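Alpha/beta hydrolase fold protein (Chitinophaga pinensis, PDB 4PW0) probably hydrolyses ester or related bonds as a member of the alpha/beta hydrolase fold family, though its substrate is not established. Local coordinates at residues A[150-155]-A[233-238]; A[227-232]-A[270-275]. All blocks are in the same frame, centred on the assembly; numbering follows the deposited sequence. Where two conformers were deposited one is given.

Contact 1 (A[150-155]-A[233-238])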
# COMPACT_ATOMS: atom_id res chain seq x y z
N ILE A 150 -21.41 -10.99 -15.40
CA ILE A 150 -22.08 -9.96 -16.18
C ILE A 150 -23.57 -10.33 -16.37
O ILE A 150 -24.42 -9.45 -16.28
CB ILE A 150 -21.36 -9.74 -17.52
CG1 ILE A 150 -19.92 -9.24 -17.24
CG2 ILE A 150 -22.16 -8.81 -18.45
CD1 ILE A 150 -19.79 -8.08 -16.26
N ALA A 151 -23.89 -11.60 -16.55
CA ALA A 151 -25.31 -12.03 -16.65
C ALA A 151 -26.07 -11.66 -15.37
O ALA A 151 -27.23 -11.26 -15.44
CB ALA A 151 -25.41 -13.50 -16.94
N ARG A 152 -25.44 -11.72 -14.19
CA ARG A 152 -26.06 -11.31 -12.93
C ARG A 152 -26.21 -9.78 -12.87
O ARG A 152 -27.27 -9.24 -12.49
CB ARG A 152 -25.26 -11.79 -11.71
CG ARG A 152 -25.21 -13.28 -11.48
CD ARG A 152 -24.19 -13.59 -10.37
NE ARG A 152 -24.48 -13.03 -9.04
CZ ARG A 152 -23.56 -12.82 -8.08
NH1 ARG A 152 -22.24 -13.05 -8.27
NH2 ARG A 152 -23.96 -12.33 -6.90
N ALA A 153 -25.16 -9.06 -13.27
CA ALA A 153 -25.19 -7.62 -13.26
C ALA A 153 -26.22 -7.11 -14.28
O ALA A 153 -26.81 -6.07 -14.02
CB ALA A 153 -23.82 -7.05 -13.61
N MSE A 154 -26.42 -7.83 -15.38
CA MSE A 154 -27.35 -7.43 -16.52
C MSE A 154 -28.75 -7.18 -15.95
O MSE A 154 -29.47 -6.32 -16.45
CB MSE A 154 -27.29 -8.58 -17.56
CG MSE A 154 -28.12 -8.34 -18.82
SE MSE A 154 -27.91 -9.82 -20.04
CE MSE A 154 -25.95 -9.64 -20.43
N GLN A 155 -29.11 -7.88 -14.87
CA GLN A 155 -30.46 -7.85 -14.31
C GLN A 155 -30.75 -6.56 -13.55
O GLN A 155 -31.89 -6.31 -13.16
CB GLN A 155 -30.63 -9.02 -13.32
CG GLN A 155 -30.49 -10.39 -13.97
CD GLN A 155 -31.74 -10.65 -14.82
OE1 GLN A 155 -31.66 -10.65 -16.02
NE2 GLN A 155 -32.92 -10.78 -14.15
N ASN A 233 -12.11 -7.17 -1.47
CA ASN A 233 -12.87 -8.25 -2.12
C ASN A 233 -13.39 -7.87 -3.49
O ASN A 233 -14.54 -7.49 -3.67
CB ASN A 233 -14.01 -8.71 -1.23
CG ASN A 233 -14.76 -9.84 -1.83
OD1 ASN A 233 -14.26 -10.63 -2.66
ND2 ASN A 233 -16.04 -9.92 -1.41
N ASP A 234 -12.51 -7.99 -4.49
CA ASP A 234 -12.86 -7.79 -5.89
C ASP A 234 -13.40 -9.14 -6.40
O ASP A 234 -12.66 -10.09 -6.61
CB ASP A 234 -11.66 -7.32 -6.70
CG ASP A 234 -11.95 -7.13 -8.16
OD1 ASP A 234 -12.93 -7.69 -8.67
OD2 ASP A 234 -11.16 -6.38 -8.82
N GLU A 235 -14.73 -9.22 -6.53
CA GLU A 235 -15.41 -10.43 -7.01
C GLU A 235 -15.06 -10.82 -8.45
O GLU A 235 -15.06 -12.01 -8.82
CB GLU A 235 -16.96 -10.25 -6.92
CG GLU A 235 -17.74 -11.48 -7.35
CD GLU A 235 -19.25 -11.49 -7.08
OE1 GLU A 235 -19.90 -10.43 -6.88
OE2 GLU A 235 -19.80 -12.63 -7.08
N MSE A 236 -14.82 -9.82 -9.29
CA MSE A 236 -14.54 -10.05 -10.69
C MSE A 236 -13.16 -10.66 -10.91
O MSE A 236 -12.99 -11.53 -11.76
CB MSE A 236 -14.64 -8.68 -11.42
CG MSE A 236 -14.38 -8.78 -12.91
SE MSE A 236 -14.35 -7.02 -13.76
CE MSE A 236 -16.18 -6.50 -13.37
N MSE A 237 -12.17 -10.14 -10.17
CA MSE A 237 -10.77 -10.44 -10.44
C MSE A 237 -10.11 -11.32 -9.38
O MSE A 237 -9.02 -11.84 -9.66
CB MSE A 237 -9.97 -9.14 -10.49
CG MSE A 237 -10.41 -8.16 -11.57
SE MSE A 237 -9.99 -8.86 -13.35
CE MSE A 237 -10.63 -7.35 -14.38
N ASP A 238 -10.74 -11.42 -8.20
CA ASP A 238 -10.24 -12.09 -6.95
C ASP A 238 -9.09 -11.22 -6.39
O ASP A 238 -8.02 -11.12 -7.00
CB ASP A 238 -9.81 -13.55 -7.21
CG ASP A 238 -9.49 -14.30 -5.93
OD1 ASP A 238 -9.25 -13.68 -4.87
OD2 ASP A 238 -9.54 -15.56 -5.98
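Arg152 reaches out from helix 146-154 and points NH1, at one edge of its guanidinium, at OE2 of Glu235. The contact is a single salt bridge. NH1 of Arg152 donates to OE2 of Glu235 at 2.7 Å, with an N-H...O angle of 146°. OE2 lies almost in the guanidinium plane; NH1 meets it on the syn side of the carboxylate, 34° out of that plane. The two flat groups are strongly turned against each other, with 67° between their planes. This is not the paired, two-bond form of the bridge: OE1 of Glu235 stays 3.8 Å from NH1 of Arg152. The Arg152 chain leaves the helix toward the loop and bends at chi3. Glu235 comes to meet it with an extended chain. Both residues are exposed and both were deposited in two conformers, so the bridge is probably not rigid. Phe164 of helix 158-166 also touches Arg152.

The loop itself is held by Asp234. OD1 of Asp234 accepts from the backbone N of Met237 at 3.0 Å, which makes an Asx motif. That N-H approaches from above the carboxylate plane. A weak bond runs from N of Met236 to the same OD1. OD2 of Asp234 is used differently, bonding to His262 ND1 and Gln230 NE2. The selenomethionine side chain of Met236 is buried against Phe146, Leu149 and Ile165. The salt bridge thus ties a helix inserted after strand 127-133 to the loop following strand 226-231. That loop carries Asp234, the probable acid of a Ser110-His262-Asp234 triad, at a position typical of the alpha/beta hydrolase fold.

Contact 2 (A[227-232]-A[270-275])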
# COMPACT_ATOMS: atom_id res chain seq x y z
N PHE A 227 2.95 -0.39 -9.49
CA PHE A 227 2.15 -0.14 -8.30
C PHE A 227 0.80 -0.82 -8.53
O PHE A 227 0.09 -0.48 -9.50
CB PHE A 227 1.97 1.35 -8.13
CG PHE A 227 1.10 1.76 -6.99
CD1 PHE A 227 1.08 1.03 -5.80
CD2 PHE A 227 0.32 2.89 -7.09
CE1 PHE A 227 0.33 1.45 -4.71
CE2 PHE A 227 -0.43 3.32 -6.01
CZ PHE A 227 -0.46 2.58 -4.84
N VAL A 228 0.47 -1.80 -7.69
CA VAL A 228 -0.73 -2.62 -7.86
C VAL A 228 -1.69 -2.21 -6.73
O VAL A 228 -1.32 -2.27 -5.56
CB VAL A 228 -0.42 -4.12 -7.73
CG1 VAL A 228 -1.68 -4.93 -7.86
CG2 VAL A 228 0.62 -4.59 -8.75
N VAL A 229 -2.92 -1.84 -7.11
CA VAL A 229 -3.95 -1.42 -6.15
C VAL A 229 -5.18 -2.32 -6.31
O VAL A 229 -5.62 -2.66 -7.42
CB VAL A 229 -4.36 0.04 -6.40
CG1 VAL A 229 -5.56 0.46 -5.54
CG2 VAL A 229 -3.18 0.96 -6.16
N GLN A 230 -5.74 -2.72 -5.17
CA GLN A 230 -6.94 -3.56 -5.17
C GLN A 230 -7.70 -3.36 -3.86
O GLN A 230 -7.12 -2.90 -2.87
CB GLN A 230 -6.49 -5.01 -5.39
CG GLN A 230 -7.56 -6.09 -5.47
CD GLN A 230 -8.61 -5.78 -6.50
OE1 GLN A 230 -9.45 -4.89 -6.28
NE2 GLN A 230 -8.64 -6.51 -7.60
N GLY A 231 -8.99 -3.68 -3.88
CA GLY A 231 -9.78 -3.67 -2.67
C GLY A 231 -9.75 -5.02 -1.94
O GLY A 231 -9.25 -6.00 -2.48
N SER A 232 -10.36 -5.07 -0.76
CA SER A 232 -10.38 -6.27 0.04
C SER A 232 -11.11 -7.43 -0.62
O SER A 232 -10.78 -8.60 -0.36
CB SER A 232 -10.99 -5.97 1.40
OG SER A 232 -12.30 -5.40 1.30
N GLU A 270 -8.75 9.89 -2.98
CA GLU A 270 -7.67 10.72 -2.48
C GLU A 270 -6.47 9.91 -1.94
O GLU A 270 -5.30 10.28 -2.12
CB GLU A 270 -8.19 11.71 -1.45
CG GLU A 270 -9.11 12.72 -2.10
CD GLU A 270 -9.37 13.94 -1.26
OE1 GLU A 270 -9.54 13.81 -0.04
OE2 GLU A 270 -9.43 15.03 -1.86
N LEU A 271 -6.78 8.75 -1.34
CA LEU A 271 -5.73 7.83 -0.93
C LEU A 271 -4.96 7.35 -2.19
O LEU A 271 -3.72 7.33 -2.23
CB LEU A 271 -6.35 6.64 -0.22
CG LEU A 271 -5.46 5.48 0.18
CD1 LEU A 271 -4.33 5.90 1.10
CD2 LEU A 271 -6.30 4.36 0.81
N PHE A 272 -5.73 6.96 -3.21
CA PHE A 272 -5.10 6.50 -4.46
C PHE A 272 -4.20 7.57 -5.07
O PHE A 272 -3.08 7.27 -5.48
CB PHE A 272 -6.18 6.07 -5.46
CG PHE A 272 -5.61 5.65 -6.78
CD1 PHE A 272 -5.03 4.42 -6.92
CD2 PHE A 272 -5.62 6.51 -7.86
CE1 PHE A 272 -4.49 4.02 -8.12
CE2 PHE A 272 -5.06 6.12 -9.07
CZ PHE A 272 -4.49 4.88 -9.22
N VAL A 273 -4.71 8.80 -5.16
CA VAL A 273 -3.88 9.89 -5.72
C VAL A 273 -2.62 10.09 -4.91
O VAL A 273 -1.52 10.22 -5.45
CB VAL A 273 -4.69 11.18 -5.83
CG1 VAL A 273 -3.77 12.35 -6.14
CG2 VAL A 273 -5.77 11.05 -6.88
N SER A 274 -2.75 10.11 -3.57
CA SER A 274 -1.58 10.31 -2.72
C SER A 274 -0.51 9.25 -2.94
O SER A 274 0.69 9.54 -3.11
CB SER A 274 -1.99 10.34 -1.28
OG SER A 274 -0.84 10.48 -0.45
N GLN A 275 -0.97 8.02 -3.00
CA GLN A 275 -0.02 6.91 -3.21
C GLN A 275 0.61 6.92 -4.58
O GLN A 275 1.84 6.69 -4.71
CB GLN A 275 -0.72 5.58 -2.95
CG GLN A 275 -1.11 5.39 -1.53
CD GLN A 275 -1.59 3.99 -1.26
OE1 GLN A 275 -2.10 3.32 -2.13
NE2 GLN A 275 -1.46 3.58 0.03
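Phe227 and Gln275 make the polar-aromatic part of the contact. OE1 of Gln275 sits at the edge of the Phe227 ring, in its plane, 3.3 Å from CZ. The carbonyl oxygen thus faces the ring's weakly positive C-H rim rather than its pi cloud. The amide plane is turned 65° from the ring plane, and the two side chains cross at about a right angle. The aliphatic root of the glutamine adds to the fit: CB of Gln275 lies 3.6 Å from CZ of Phe227. Beyond CG the glutamine is extended (chi2 -171°), which brings the amide to the CZ edge of the ring. OE1 also accepts hydrogen bonds from outside this pair, from Tyr257 OH and Ser255 OG. These bonds probably fix the rotation of the buried amide.

The second kind of contact is apolar. CG2 of Val229 meets the edge of the Phe272 ring, 3.9 Å from CE1, near the ring plane. The same methyl lies over one face of the Phe227 ring, 3.4 Å above its plane and offset toward the rim. Val229 therefore touches one phenylalanine at its edge and the other on its face. Phe227 was deposited in two conformers, and its ring contacts hold for the one described. Phe272 has CG anti to its own N (chi1 178°), and its ring end comes down to the strand although its CB does not point there.

Strand 226-231 runs parallel between strands 127-133 and 252-257, and helix 269-282 packs on it. Phe272 also reaches Ile131 and Val133 of the former strand and stacks edge-to-face with Phe265. Tyr278 of the second subunit packs on Leu271 and Ser274.

How the contacts relate
The two contacts lie about 21 Å apart, centre to centre, and are joined by one continuous run of chain. Residues 227-232 of contact 2 lead directly into residues 233-238 of contact 1. In sequence the order is 150-155, 227-232, 233-238, 270-275, so the segments alternate. Contact 2 is buried between the central sheet and the C-terminal helix 269-282; contact 1 is at the surface, between the loop and helix 146-154. They touch where CB of Met237 comes within 4.1 Å of NE2 of Gln230. The strand thus carries the loop with the probable triad acid from the core to the inserted helices.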